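Local atomic coordinates of chain length determinant protein (Shigella flexneri, PDB entry 4E2H), a protein that probably sets the modal chain length of the lipopolysaccharide O-antigen, as an inner-membrane polysaccharide co-polymerase with a large periplasmic domain. Residues Asn33-Gln38 with Asp124-Gly129; Leu128-Leu133 with Gln214-Ile219; Val143-Lys148 with Arg201-Ser206; Arg153-Ala158 with Asp181-Leu186. All blocks are in the same frame, centred on the assembly; numbering follows the deposited sequence.

Contact 1. Residues Asn33-Gln38 with Asp124-Gly129; sequences NVIYGQ and DNIALG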
loop_
_atom_site.group_PDB
_atom_site.type_symbol
_atom_site.label_atom_id
_atom_site.label_comp_id
_atom_site.label_asym_id
_atom_site.label_seq_id
_atom_site.Cartn_x
_atom_site.Cartn_y
_atom_site.Cartn_z
ATOM N N ASN C 33 -5.117 5.085 2.904
ATOM C CA ASN C 33 -5.034 3.870 3.701
ATOM C C ASN C 33 -6.112 2.847 3.290
ATOM O O ASN C 33 -5.830 1.650 3.201
ATOM C CB ASN C 33 -5.047 4.172 5.201
ATOM C CG ASN C 33 -3.643 4.235 5.791
ATOM O OD1 ASN C 33 -3.077 3.211 6.193
ATOM N ND2 ASN C 33 -3.071 5.441 5.838
ATOM N N VAL C 34 -7.330 3.320 3.014
ATOM C CA VAL C 34 -8.352 2.489 2.378
ATOM C C VAL C 34 -7.865 1.881 1.063
ATOM O O VAL C 34 -7.704 0.664 0.945
ATOM C CB VAL C 34 -9.611 3.304 2.053
ATOM C CG1 VAL C 34 -10.599 2.455 1.237
ATOM C CG2 VAL C 34 -10.246 3.802 3.318
ATOM N N ILE C 35 -7.654 2.750 0.076
ATOM C CA ILE C 35 -7.234 2.382 -1.277
ATOM C C ILE C 35 -6.047 1.386 -1.373
ATOM O O ILE C 35 -6.103 0.422 -2.137
ATOM C CB ILE C 35 -6.959 3.665 -2.091
ATOM C CG1 ILE C 35 -8.272 4.415 -2.332
ATOM C CG2 ILE C 35 -6.244 3.361 -3.399
ATOM C CD1 ILE C 35 -8.082 5.895 -2.706
ATOM N N TYR C 36 -4.987 1.615 -0.606
ATOM C CA TYR C 36 -3.830 0.725 -0.611
ATOM C C TYR C 36 -3.701 0.023 0.744
ATOM O O TYR C 36 -4.149 0.537 1.771
ATOM C CB TYR C 36 -2.570 1.520 -0.956
ATOM C CG TYR C 36 -2.686 2.255 -2.279
ATOM C CD1 TYR C 36 -2.485 1.588 -3.478
ATOM C CD2 TYR C 36 -3.011 3.609 -2.332
ATOM C CE1 TYR C 36 -2.588 2.241 -4.700
ATOM C CE2 TYR C 36 -3.116 4.279 -3.559
ATOM C CZ TYR C 36 -2.903 3.579 -4.740
ATOM O OH TYR C 36 -2.997 4.201 -5.966
ATOM N N GLY C 37 -3.112 -1.164 0.758
ATOM C CA GLY C 37 -3.109 -1.948 1.982
ATOM C C GLY C 37 -2.071 -1.451 2.963
ATOM O O GLY C 37 -2.136 -0.305 3.415
ATOM N N GLN C 38 -1.131 -2.335 3.305
ATOM C CA GLN C 38 0.131 -1.932 3.915
ATOM C C GLN C 38 1.016 -1.488 2.745
ATOM O O GLN C 38 2.243 -1.319 2.855
ATOM C CB GLN C 38 0.769 -3.089 4.685
ATOM N N ASP C 124 -8.483 8.532 -9.907
ATOM C CA ASP C 124 -7.537 7.615 -10.532
ATOM C C ASP C 124 -7.170 6.537 -9.524
ATOM O O ASP C 124 -7.452 5.371 -9.732
ATOM C CB ASP C 124 -6.263 8.353 -10.963
ATOM C CG ASP C 124 -6.503 9.376 -12.081
ATOM O OD1 ASP C 124 -7.606 9.384 -12.683
ATOM O OD2 ASP C 124 -5.563 10.163 -12.369
ATOM N N ASN C 125 -6.545 6.947 -8.427
ATOM C CA ASN C 125 -6.118 6.051 -7.356
ATOM C C ASN C 125 -7.202 5.053 -6.968
ATOM O O ASN C 125 -6.915 3.874 -6.723
ATOM C CB ASN C 125 -5.732 6.859 -6.102
ATOM C CG ASN C 125 -4.277 7.289 -6.090
ATOM O OD1 ASN C 125 -3.463 6.748 -5.341
ATOM N ND2 ASN C 125 -3.950 8.288 -6.900
ATOM N N ILE C 126 -8.439 5.548 -6.883
ATOM C CA ILE C 126 -9.594 4.725 -6.526
ATOM C C ILE C 126 -9.796 3.661 -7.586
ATOM O O ILE C 126 -9.782 2.469 -7.292
ATOM C CB ILE C 126 -10.890 5.546 -6.442
ATOM C CG1 ILE C 126 -10.846 6.484 -5.245
ATOM C CG2 ILE C 126 -12.089 4.628 -6.309
ATOM C CD1 ILE C 126 -12.029 7.404 -5.182
ATOM N N ALA C 127 -9.977 4.109 -8.821
ATOM C CA ALA C 127 -10.148 3.207 -9.932
ATOM C C ALA C 127 -9.111 2.099 -9.877
ATOM O O ALA C 127 -9.457 0.931 -10.058
ATOM C CB ALA C 127 -10.063 3.960 -11.242
ATOM N N LEU C 128 -7.853 2.446 -9.602
ATOM C CA LEU C 128 -6.759 1.454 -9.634
ATOM C C LEU C 128 -6.682 0.571 -8.376
ATOM O O LEU C 128 -6.291 -0.597 -8.453
ATOM C CB LEU C 128 -5.397 2.112 -9.922
ATOM C CG LEU C 128 -4.112 1.287 -9.750
ATOM C CD1 LEU C 128 -3.578 0.775 -11.098
ATOM C CD2 LEU C 128 -3.043 2.132 -9.055
ATOM N N GLY C 129 -7.057 1.111 -7.221
ATOM C CA GLY C 129 -7.122 0.279 -6.041
ATOM C C GLY C 129 -8.316 -0.648 -6.194
ATOM O O GLY C 129 -8.384 -1.722 -5.589
#
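Tyr36 reaches across to Asn125 with its phenol hydroxyl, and the two flat groups stand almost square to each other, ring and amide planes 89° apart. The amide oxygen lies at the edge of the ring and in its plane, and Tyr36 OH donates to Asn125 OD1 at 2.7 Å. The bond is bent on the acceptor side: the angle at the oxygen is 113°, and the hydroxyl sits well above the carbonyl plane. The other half of that amide is held within its own helix, where ND2 binds the carbonyl of Asp121, so the rotation of the amide is fixed from both ends.

Leu128 touches the same hydroxyl from another side, with CD2 3.7 Å from Tyr36 OH. One face of the tyrosine ring is taken by its own neighbour, Ile35, whose CG2 lies above it near the rim. That methyl also presses on the backbone of the long helix, 3.4 Å from Asn125 O. With chi1 at -68° the CG1 branch of Ile35 lies beside the backbone N, anti to the carbonyl carbon, and its end, CD1, meets Ile126 CG1 at 3.8 Å, the two side chains crossing at about a right angle. At Gly129 the two backbones come close, its CA 5.2 Å from Ile35 CA, with Ile35 facing bare main chain.

Tyr36 is also packed by Val43 of the second subunit. The contact closes the end of helix 26-35 against the middle of helix 97-164, the long helix that rises from the membrane-proximal base in the Wzz fold.

Contact 2. Residues Leu128-Leu133 with Gln214-Ile219; sequences LGRKNL and QNLLDI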
loop_
_atom_site.group_PDB
_atom_site.type_symbol
_atom_site.label_atom_id
_atom_site.label_comp_id
_atom_site.label_asym_id
_atom_site.label_seq_id
_atom_site.Cartn_x
_atom_site.Cartn_y
_atom_site.Cartn_z
ATOM N N LEU C 128 -7.853 2.446 -9.602
ATOM C CA LEU C 128 -6.759 1.454 -9.634
ATOM C C LEU C 128 -6.682 0.571 -8.376
ATOM O O LEU C 128 -6.291 -0.597 -8.453
ATOM C CB LEU C 128 -5.397 2.112 -9.922
ATOM C CG LEU C 128 -4.112 1.287 -9.750
ATOM C CD1 LEU C 128 -3.578 0.775 -11.098
ATOM C CD2 LEU C 128 -3.043 2.132 -9.055
ATOM N N GLY C 129 -7.057 1.111 -7.221
ATOM C CA GLY C 129 -7.122 0.279 -6.041
ATOM C C GLY C 129 -8.316 -0.648 -6.194
ATOM O O GLY C 129 -8.384 -1.722 -5.589
ATOM N N ARG C 130 -9.271 -0.224 -7.009
ATOM C CA ARG C 130 -10.509 -0.955 -7.163
ATOM C C ARG C 130 -10.358 -2.076 -8.203
ATOM O O ARG C 130 -10.764 -3.216 -7.958
ATOM C CB ARG C 130 -11.634 0.008 -7.512
ATOM C CG ARG C 130 -12.998 -0.591 -7.385
ATOM C CD ARG C 130 -13.745 -0.429 -8.686
ATOM N NE ARG C 130 -13.886 0.986 -8.997
ATOM C CZ ARG C 130 -14.598 1.829 -8.254
ATOM N NH1 ARG C 130 -15.226 1.378 -7.170
ATOM N NH2 ARG C 130 -14.684 3.116 -8.591
ATOM N N LYS C 131 -9.761 -1.772 -9.349
ATOM C CA LYS C 131 -9.372 -2.843 -10.265
ATOM C C LYS C 131 -8.456 -3.807 -9.513
ATOM O O LYS C 131 -8.688 -5.006 -9.513
ATOM C CB LYS C 131 -8.678 -2.305 -11.516
ATOM N N ASN C 132 -7.436 -3.284 -8.847
ATOM C CA ASN C 132 -6.556 -4.142 -8.068
ATOM C C ASN C 132 -7.303 -5.174 -7.233
ATOM O O ASN C 132 -6.865 -6.319 -7.107
ATOM C CB ASN C 132 -5.630 -3.317 -7.175
ATOM C CG ASN C 132 -4.284 -3.057 -7.825
ATOM O OD1 ASN C 132 -3.873 -3.787 -8.739
ATOM N ND2 ASN C 132 -3.585 -2.016 -7.358
ATOM N N LEU C 133 -8.436 -4.776 -6.669
ATOM C CA LEU C 133 -9.136 -5.666 -5.755
ATOM C C LEU C 133 -10.150 -6.578 -6.463
ATOM O O LEU C 133 -10.166 -7.784 -6.220
ATOM C CB LEU C 133 -9.800 -4.889 -4.628
ATOM C CG LEU C 133 -8.807 -4.151 -3.722
ATOM C CD1 LEU C 133 -9.491 -3.651 -2.459
ATOM C CD2 LEU C 133 -7.609 -5.034 -3.375
ATOM N N GLN C 214 -14.666 -6.496 2.190
ATOM C CA GLN C 214 -15.057 -5.339 2.976
ATOM C C GLN C 214 -14.259 -4.141 2.494
ATOM O O GLN C 214 -14.774 -3.026 2.432
ATOM C CB GLN C 214 -14.816 -5.600 4.465
ATOM C CG GLN C 214 -15.116 -4.420 5.372
ATOM C CD GLN C 214 -16.549 -3.931 5.262
ATOM O OE1 GLN C 214 -16.828 -2.921 4.609
ATOM N NE2 GLN C 214 -17.469 -4.640 5.911
ATOM N N ASN C 215 -13.006 -4.384 2.124
ATOM C CA ASN C 215 -12.136 -3.309 1.672
ATOM C C ASN C 215 -12.680 -2.650 0.424
ATOM O O ASN C 215 -12.515 -1.448 0.224
ATOM C CB ASN C 215 -10.727 -3.816 1.423
ATOM C CG ASN C 215 -9.703 -2.703 1.436
ATOM O OD1 ASN C 215 -10.052 -1.515 1.365
ATOM N ND2 ASN C 215 -8.424 -3.078 1.530
ATOM N N LEU C 216 -13.342 -3.438 -0.415
ATOM C CA LEU C 216 -13.948 -2.893 -1.620
ATOM C C LEU C 216 -15.170 -2.092 -1.220
ATOM O O LEU C 216 -15.423 -1.026 -1.777
ATOM C CB LEU C 216 -14.324 -4.002 -2.602
ATOM C CG LEU C 216 -14.640 -3.587 -4.047
ATOM C CD1 LEU C 216 -13.730 -4.298 -5.036
ATOM C CD2 LEU C 216 -16.101 -3.856 -4.387
ATOM N N LEU C 217 -15.920 -2.601 -0.244
ATOM C CA LEU C 217 -17.080 -1.880 0.290
ATOM C C LEU C 217 -16.656 -0.486 0.765
ATOM O O LEU C 217 -17.291 0.527 0.444
ATOM C CB LEU C 217 -17.678 -2.640 1.476
ATOM C CG LEU C 217 -19.070 -3.277 1.365
ATOM C CD1 LEU C 217 -19.236 -4.071 0.063
ATOM C CD2 LEU C 217 -19.350 -4.166 2.587
ATOM N N ASP C 218 -15.574 -0.458 1.540
ATOM C CA ASP C 218 -15.027 0.774 2.077
ATOM C C ASP C 218 -14.647 1.764 0.981
ATOM O O ASP C 218 -14.999 2.942 1.063
ATOM C CB ASP C 218 -13.834 0.477 2.998
ATOM C CG ASP C 218 -14.261 -0.200 4.306
ATOM O OD1 ASP C 218 -15.478 -0.160 4.639
ATOM O OD2 ASP C 218 -13.378 -0.757 5.002
ATOM N N ILE C 219 -13.954 1.293 -0.050
ATOM C CA ILE C 219 -13.553 2.186 -1.134
ATOM C C ILE C 219 -14.694 3.058 -1.653
ATOM O O ILE C 219 -14.505 4.267 -1.860
ATOM C CB ILE C 219 -12.913 1.441 -2.308
ATOM C CG1 ILE C 219 -11.512 0.968 -1.931
ATOM C CG2 ILE C 219 -12.812 2.353 -3.507
ATOM C CD1 ILE C 219 -10.600 0.798 -3.126
#
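The helical segments 128-133 and 214-219 run nearly antiparallel, at 157°, with their axes 10.4 Å apart at the closest point. The packing is mostly aliphatic, with the Asn215 amide and the Arg130 chain at its margins. Leu133 points at the partner helix and works with two parts: its CB rests 4.0 Å from Leu216 CD1, while its CD1 comes up to the amide carbon of Asn215, 4.0 Å from CG, the two side chains crossing at about a right angle. Leu216 starts off to one side, but with CG opposite the backbone N (chi1 -165°) its CD1 is carried back to the interface, where it also nears the carbonyl oxygen of Arg130.

One turn further along, Ile219 lays CD1 over the backbone at Gly129, 4.1 Å from Gly129 C, against bare main chain. Its other branch, CG2, lies obliquely beside the Arg130 guanidinium, at 4.5 Å from NH1. The charge of that arginine is met by a salt bridge to Glu220, just past the end of helix 207-219. On another side Asp218 forms a salt bridge with Arg138 of the third subunit.

Helix 207-219 thus lies along helix 97-164, and helix 26-35 packs on helix 207-219 through Val34, which touches Asn215 and Ile219.

Contact 3. Residues Val143-Lys148 with Arg201-Ser206; sequences VAQEQK and RPLVFS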
loop_
_atom_site.group_PDB
_atom_site.type_symbol
_atom_site.label_atom_id
_atom_site.label_comp_id
_atom_site.label_asym_id
_atom_site.label_seq_id
_atom_site.Cartn_x
_atom_site.Cartn_y
_atom_site.Cartn_z
ATOM N N VAL C 143 -11.001 -19.831 -7.836
ATOM C CA VAL C 143 -10.305 -20.850 -7.068
ATOM C C VAL C 143 -11.247 -21.669 -6.201
ATOM O O VAL C 143 -11.084 -22.887 -6.107
ATOM C CB VAL C 143 -9.251 -20.231 -6.138
ATOM C CG1 VAL C 143 -8.734 -21.259 -5.151
ATOM C CG2 VAL C 143 -8.112 -19.637 -6.950
ATOM N N ALA C 144 -12.209 -21.001 -5.549
ATOM C CA ALA C 144 -13.107 -21.682 -4.621
ATOM C C ALA C 144 -14.231 -22.422 -5.341
ATOM O O ALA C 144 -14.769 -23.393 -4.809
ATOM C CB ALA C 144 -13.677 -20.729 -3.617
ATOM N N GLN C 145 -14.592 -21.977 -6.542
ATOM C CA GLN C 145 -15.642 -22.654 -7.303
ATOM C C GLN C 145 -15.114 -23.939 -7.923
ATOM O O GLN C 145 -15.851 -24.904 -8.145
ATOM C CB GLN C 145 -16.173 -21.759 -8.416
ATOM C CG GLN C 145 -17.251 -22.434 -9.242
ATOM C CD GLN C 145 -18.564 -22.546 -8.484
ATOM O OE1 GLN C 145 -18.822 -21.792 -7.540
ATOM N NE2 GLN C 145 -19.414 -23.479 -8.909
ATOM N N GLU C 146 -13.826 -23.940 -8.227
ATOM C CA GLU C 146 -13.231 -25.118 -8.818
ATOM C C GLU C 146 -12.823 -26.081 -7.723
ATOM O O GLU C 146 -12.889 -27.288 -7.891
ATOM C CB GLU C 146 -12.085 -24.742 -9.747
ATOM C CG GLU C 146 -12.590 -23.811 -10.846
ATOM C CD GLU C 146 -11.562 -23.580 -11.952
ATOM O OE1 GLU C 146 -10.343 -23.793 -11.692
ATOM O OE2 GLU C 146 -11.975 -23.182 -13.081
ATOM N N GLN C 147 -12.414 -25.549 -6.585
ATOM C CA GLN C 147 -12.240 -26.402 -5.429
ATOM C C GLN C 147 -13.525 -27.192 -5.214
ATOM O O GLN C 147 -13.508 -28.417 -5.078
ATOM C CB GLN C 147 -11.914 -25.572 -4.195
ATOM C CG GLN C 147 -10.441 -25.301 -4.028
ATOM C CD GLN C 147 -9.627 -26.587 -3.950
ATOM O OE1 GLN C 147 -9.108 -27.075 -4.959
ATOM N NE2 GLN C 147 -9.505 -27.138 -2.744
ATOM N N LYS C 148 -14.647 -26.484 -5.206
ATOM C CA LYS C 148 -15.934 -27.120 -4.971
ATOM C C LYS C 148 -16.255 -28.126 -6.072
ATOM O O LYS C 148 -16.560 -29.283 -5.782
ATOM C CB LYS C 148 -17.032 -26.067 -4.831
ATOM C CG LYS C 148 -18.443 -26.603 -4.761
ATOM C CD LYS C 148 -19.404 -25.468 -4.429
ATOM C CE LYS C 148 -20.773 -25.725 -5.028
ATOM N NZ LYS C 148 -21.456 -24.466 -5.426
ATOM N N ARG C 201 -24.253 -25.729 -2.057
ATOM C CA ARG C 201 -23.131 -26.059 -1.201
ATOM C C ARG C 201 -22.344 -24.752 -1.107
ATOM O O ARG C 201 -22.035 -24.118 -2.133
ATOM C CB ARG C 201 -22.293 -27.183 -1.823
ATOM C CG ARG C 201 -21.196 -27.768 -0.918
ATOM C CD ARG C 201 -20.365 -28.840 -1.648
ATOM N NE ARG C 201 -19.420 -29.589 -0.803
ATOM C CZ ARG C 201 -19.658 -30.785 -0.268
ATOM N NH1 ARG C 201 -20.823 -31.384 -0.482
ATOM N NH2 ARG C 201 -18.730 -31.376 0.484
ATOM N N PRO C 202 -22.048 -24.315 0.119
ATOM C CA PRO C 202 -21.430 -22.996 0.282
ATOM C C PRO C 202 -19.938 -22.988 -0.044
ATOM O O PRO C 202 -19.207 -23.890 0.382
ATOM C CB PRO C 202 -21.649 -22.694 1.767
ATOM C CG PRO C 202 -21.709 -24.033 2.414
ATOM C CD PRO C 202 -22.362 -24.950 1.408
ATOM N N LEU C 203 -19.501 -21.980 -0.791
ATOM C CA LEU C 203 -18.091 -21.833 -1.095
ATOM C C LEU C 203 -17.303 -21.570 0.178
ATOM O O LEU C 203 -17.749 -20.822 1.045
ATOM C CB LEU C 203 -17.892 -20.684 -2.073
ATOM C CG LEU C 203 -18.494 -21.004 -3.440
ATOM C CD1 LEU C 203 -18.394 -19.811 -4.394
ATOM C CD2 LEU C 203 -17.814 -22.256 -4.031
ATOM N N VAL C 204 -16.140 -22.193 0.304
ATOM C CA VAL C 204 -15.240 -21.872 1.405
ATOM C C VAL C 204 -14.147 -20.895 0.934
ATOM O O VAL C 204 -13.529 -21.105 -0.116
ATOM C CB VAL C 204 -14.630 -23.139 2.009
ATOM C CG1 VAL C 204 -13.302 -22.828 2.644
ATOM C CG2 VAL C 204 -15.565 -23.710 3.036
ATOM N N PHE C 205 -13.918 -19.825 1.691
ATOM C CA PHE C 205 -12.902 -18.839 1.313
ATOM C C PHE C 205 -11.874 -18.562 2.390
ATOM O O PHE C 205 -12.131 -18.774 3.571
ATOM C CB PHE C 205 -13.557 -17.503 0.997
ATOM C CG PHE C 205 -14.449 -17.533 -0.193
ATOM C CD1 PHE C 205 -13.910 -17.555 -1.474
ATOM C CD2 PHE C 205 -15.832 -17.522 -0.039
ATOM C CE1 PHE C 205 -14.732 -17.564 -2.588
ATOM C CE2 PHE C 205 -16.668 -17.529 -1.158
ATOM C CZ PHE C 205 -16.114 -17.548 -2.437
ATOM N N SER C 206 -10.734 -18.022 1.974
ATOM C CA SER C 206 -9.719 -17.540 2.908
ATOM C C SER C 206 -10.228 -16.315 3.693
ATOM O O SER C 206 -11.045 -15.538 3.191
ATOM C CB SER C 206 -8.442 -17.186 2.134
ATOM O OG SER C 206 -7.282 -17.287 2.944
HETATM O O HOH W 1 -14.718 -23.907 -2.176
#
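The Phe205 ring receives the methyl of Ala144 obliquely, with CE1 3.5 Å from Ala144 CB, and is stacked with the ring of Tyr209 in the helix that follows. The same methyl also touches the backbone, 3.5 Å from Val204 O, so this small residue lets the extended segment 201-206 come close to the helix.

Leu203 wedges in beside it. Its CD2 lies 3.3 Å from Ala144 O and, on another side, 3.6 Å from Lys148 CD, the lysine chain passing at about a right angle. Gln145 adds a lighter touch, its OE1 3.7 Å from both methyls of the leucine. Lys148 leaves with CG anti to the backbone N (chi1 172°), and a bend at the last torsion sets NZ near Arg201 O, a weak hydrogen bond of 3.4 Å; the lysine and Arg201 side chains slide past each other in opposite directions, CE close to Arg201 CB. A water bridges the backbones, donating to Ala144 O at 2.7 Å and weakly accepting from Val204 N.

Arg201 NH2 is hydrogen-bonded to the hydroxyl of Ser188 of the third subunit, while Glu146 makes a salt bridge with Arg213 of the second. The connection between helices 187-195 and 207-219 lies along one side of helix 97-164, with Arg201 against Arg151, Ile152 and Ile155 and Ser206 against Gln140.

Contact 4. Residues Arg153-Ala158 with Asp181-Leu186; sequences RQIQEA and DTLFLL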
loop_
_atom_site.group_PDB
_atom_site.type_symbol
_atom_site.label_atom_id
_atom_site.label_comp_id
_atom_site.label_asym_id
_atom_site.label_seq_id
_atom_site.Cartn_x
_atom_site.Cartn_y
_atom_site.Cartn_z
ATOM N N ARG C 153 -17.062 -33.719 -8.296
ATOM C CA ARG C 153 -16.761 -34.846 -9.173
ATOM C C ARG C 153 -16.370 -36.023 -8.295
ATOM O O ARG C 153 -16.740 -37.156 -8.575
ATOM C CB ARG C 153 -15.701 -34.522 -10.232
ATOM C CG ARG C 153 -16.182 -33.472 -11.235
ATOM C CD ARG C 153 -15.166 -33.163 -12.345
ATOM N NE ARG C 153 -13.822 -32.864 -11.844
ATOM C CZ ARG C 153 -13.408 -31.648 -11.463
ATOM N NH1 ARG C 153 -14.231 -30.605 -11.539
ATOM N NH2 ARG C 153 -12.161 -31.471 -11.015
ATOM N N GLN C 154 -15.670 -35.749 -7.200
ATOM C CA GLN C 154 -15.294 -36.816 -6.274
ATOM C C GLN C 154 -16.537 -37.496 -5.731
ATOM O O GLN C 154 -16.617 -38.715 -5.672
ATOM C CB GLN C 154 -14.435 -36.264 -5.129
ATOM C CG GLN C 154 -13.044 -35.877 -5.592
ATOM C CD GLN C 154 -12.119 -35.503 -4.459
ATOM O OE1 GLN C 154 -12.542 -34.896 -3.453
ATOM N NE2 GLN C 154 -10.843 -35.878 -4.597
ATOM N N ILE C 155 -17.510 -36.692 -5.334
ATOM C CA ILE C 155 -18.779 -37.215 -4.868
ATOM C C ILE C 155 -19.512 -37.999 -5.967
ATOM O O ILE C 155 -19.922 -39.129 -5.722
ATOM C CB ILE C 155 -19.668 -36.101 -4.255
ATOM C CG1 ILE C 155 -19.190 -35.785 -2.836
ATOM C CG2 ILE C 155 -21.129 -36.518 -4.251
ATOM C CD1 ILE C 155 -19.171 -34.300 -2.491
ATOM N N GLN C 156 -19.667 -37.430 -7.167
ATOM C CA GLN C 156 -20.303 -38.167 -8.280
ATOM C C GLN C 156 -19.667 -39.537 -8.466
ATOM O O GLN C 156 -20.340 -40.510 -8.796
ATOM C CB GLN C 156 -20.220 -37.395 -9.606
ATOM C CG GLN C 156 -21.525 -36.696 -10.006
ATOM C CD GLN C 156 -21.295 -35.375 -10.754
ATOM O OE1 GLN C 156 -20.170 -35.059 -11.155
ATOM N NE2 GLN C 156 -22.366 -34.597 -10.935
ATOM N N GLU C 157 -18.362 -39.591 -8.234
ATOM C CA GLU C 157 -17.568 -40.765 -8.512
ATOM C C GLU C 157 -17.832 -41.827 -7.458
ATOM O O GLU C 157 -18.052 -43.009 -7.772
ATOM C CB GLU C 157 -16.097 -40.377 -8.528
ATOM C CG GLU C 157 -15.152 -41.446 -8.966
ATOM C CD GLU C 157 -15.113 -41.617 -10.491
ATOM O OE1 GLU C 157 -15.882 -40.902 -11.203
ATOM O OE2 GLU C 157 -14.307 -42.468 -10.975
ATOM N N ALA C 158 -17.826 -41.404 -6.201
ATOM C CA ALA C 158 -18.010 -42.351 -5.106
ATOM C C ALA C 158 -19.449 -42.895 -5.046
ATOM O O ALA C 158 -19.731 -43.863 -4.334
ATOM C CB ALA C 158 -17.625 -41.720 -3.782
ATOM N N ASP C 181 -11.521 -42.215 -1.402
ATOM C CA ASP C 181 -11.704 -43.647 -1.210
ATOM C C ASP C 181 -12.922 -43.911 -0.316
ATOM O O ASP C 181 -13.977 -44.365 -0.791
ATOM C CB ASP C 181 -10.427 -44.230 -0.622
ATOM C CG ASP C 181 -9.199 -43.910 -1.479
ATOM O OD1 ASP C 181 -9.296 -43.992 -2.734
ATOM O OD2 ASP C 181 -8.138 -43.566 -0.899
ATOM N N THR C 182 -12.767 -43.552 0.958
ATOM C CA THR C 182 -13.809 -43.598 1.981
ATOM C C THR C 182 -15.134 -42.827 1.750
ATOM O O THR C 182 -16.101 -43.043 2.484
ATOM C CB THR C 182 -13.246 -43.130 3.328
ATOM O OG1 THR C 182 -12.852 -41.756 3.214
ATOM C CG2 THR C 182 -12.036 -43.977 3.712
ATOM N N LEU C 183 -15.220 -41.944 0.767
ATOM C CA LEU C 183 -16.504 -41.246 0.580
ATOM C C LEU C 183 -17.714 -42.179 0.494
ATOM O O LEU C 183 -18.748 -41.917 1.124
ATOM C CB LEU C 183 -16.490 -40.313 -0.637
ATOM C CG LEU C 183 -16.197 -38.841 -0.343
ATOM C CD1 LEU C 183 -15.719 -38.121 -1.613
ATOM C CD2 LEU C 183 -17.425 -38.148 0.264
ATOM N N PHE C 184 -17.600 -43.258 -0.283
ATOM C CA PHE C 184 -18.755 -44.122 -0.542
ATOM C C PHE C 184 -19.313 -44.728 0.760
ATOM O O PHE C 184 -20.426 -45.260 0.789
ATOM C CB PHE C 184 -18.413 -45.235 -1.553
ATOM C CG PHE C 184 -17.860 -46.490 -0.917
ATOM C CD1 PHE C 184 -16.515 -46.595 -0.602
ATOM C CD2 PHE C 184 -18.687 -47.573 -0.645
ATOM C CE1 PHE C 184 -16.005 -47.745 -0.018
ATOM C CE2 PHE C 184 -18.179 -48.722 -0.055
ATOM C CZ PHE C 184 -16.840 -48.801 0.258
ATOM N N LEU C 185 -18.565 -44.635 1.850
ATOM C CA LEU C 185 -19.094 -45.148 3.098
ATOM C C LEU C 185 -20.290 -44.339 3.580
ATOM O O LEU C 185 -21.029 -44.793 4.451
ATOM C CB LEU C 185 -18.008 -45.186 4.159
ATOM C CG LEU C 185 -16.832 -46.045 3.690
ATOM C CD1 LEU C 185 -15.577 -45.769 4.526
ATOM C CD2 LEU C 185 -17.206 -47.506 3.734
ATOM N N LEU C 186 -20.495 -43.140 3.036
ATOM C CA LEU C 186 -21.637 -42.306 3.474
ATOM C C LEU C 186 -22.894 -42.888 2.846
ATOM O O LEU C 186 -24.026 -42.517 3.186
ATOM C CB LEU C 186 -21.468 -40.851 3.053
ATOM C CG LEU C 186 -20.124 -40.188 3.378
ATOM C CD1 LEU C 186 -19.968 -38.876 2.631
ATOM C CD2 LEU C 186 -19.943 -39.987 4.875
#
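Ala158 and Leu183 meet at their beta carbons, CB to CB 3.6 Å, and this is the centre of the contact. From there Leu183 spreads its two methyls back along the helix: CD1 lies 4.2 Å from Gln154 CB, and CD2 lies 4.3 Å from Ile155 CG1. The leucine thus fits against residues one turn apart on the same face of the helix. Phe184 adds its beta carbon, 3.4 Å from Ala158 O, but sends its ring away from segment 153-158; chi1 of 89° places CG between the backbone N and the carbonyl carbon. The ring is covered on one face by Leu185 CD2, near the rim, and has Asp181 O at its edge and in plane. Tyr161 and Ala162, further along the long helix, also pack on Phe184.

In the next shell, backbone bonds set the turn: Leu185 N binds Thr182 O, and Leu186 N binds Leu183 O, giving the short 3-10 segment 184-186. The Thr182 hydroxyl bonds to Thr179 N, tying the start of the turn to the loop before it. The amide of Gln154 turns instead to Arg151. Asp181 reaches across to Arg151 and Arg201 of the second subunit in salt bridges.

Segment 181-186 brings the chain back from the tip of helix 97-164 and leads directly into helix 187-195, whose Met194 and Ile195 pack on Ile155.

Overall arrangement
All four contacts use helix 97-164 as a common spine, and they follow one another along it. Contacts 1 and 2 share Leu128 and Gly129 and touch directly, their centres about 7 Å apart: Val34 and Ile126 pack on Ile219, making a single three-helix junction. Contact 3 stands apart, its centre about 21 Å from that of contact 2, and the centre of contact 4 lies about 18 Å beyond that of contact 3, near the tip. Arg201 joins these last two, its NH1 3.9 Å from Ile155 CD1. In sequence, the pairings 153-158/181-186, 143-148/201-206 and 128-133/214-219 enclose one another like a hairpin. The second subunit adjoins every contact, so the spine is also an assembly surface.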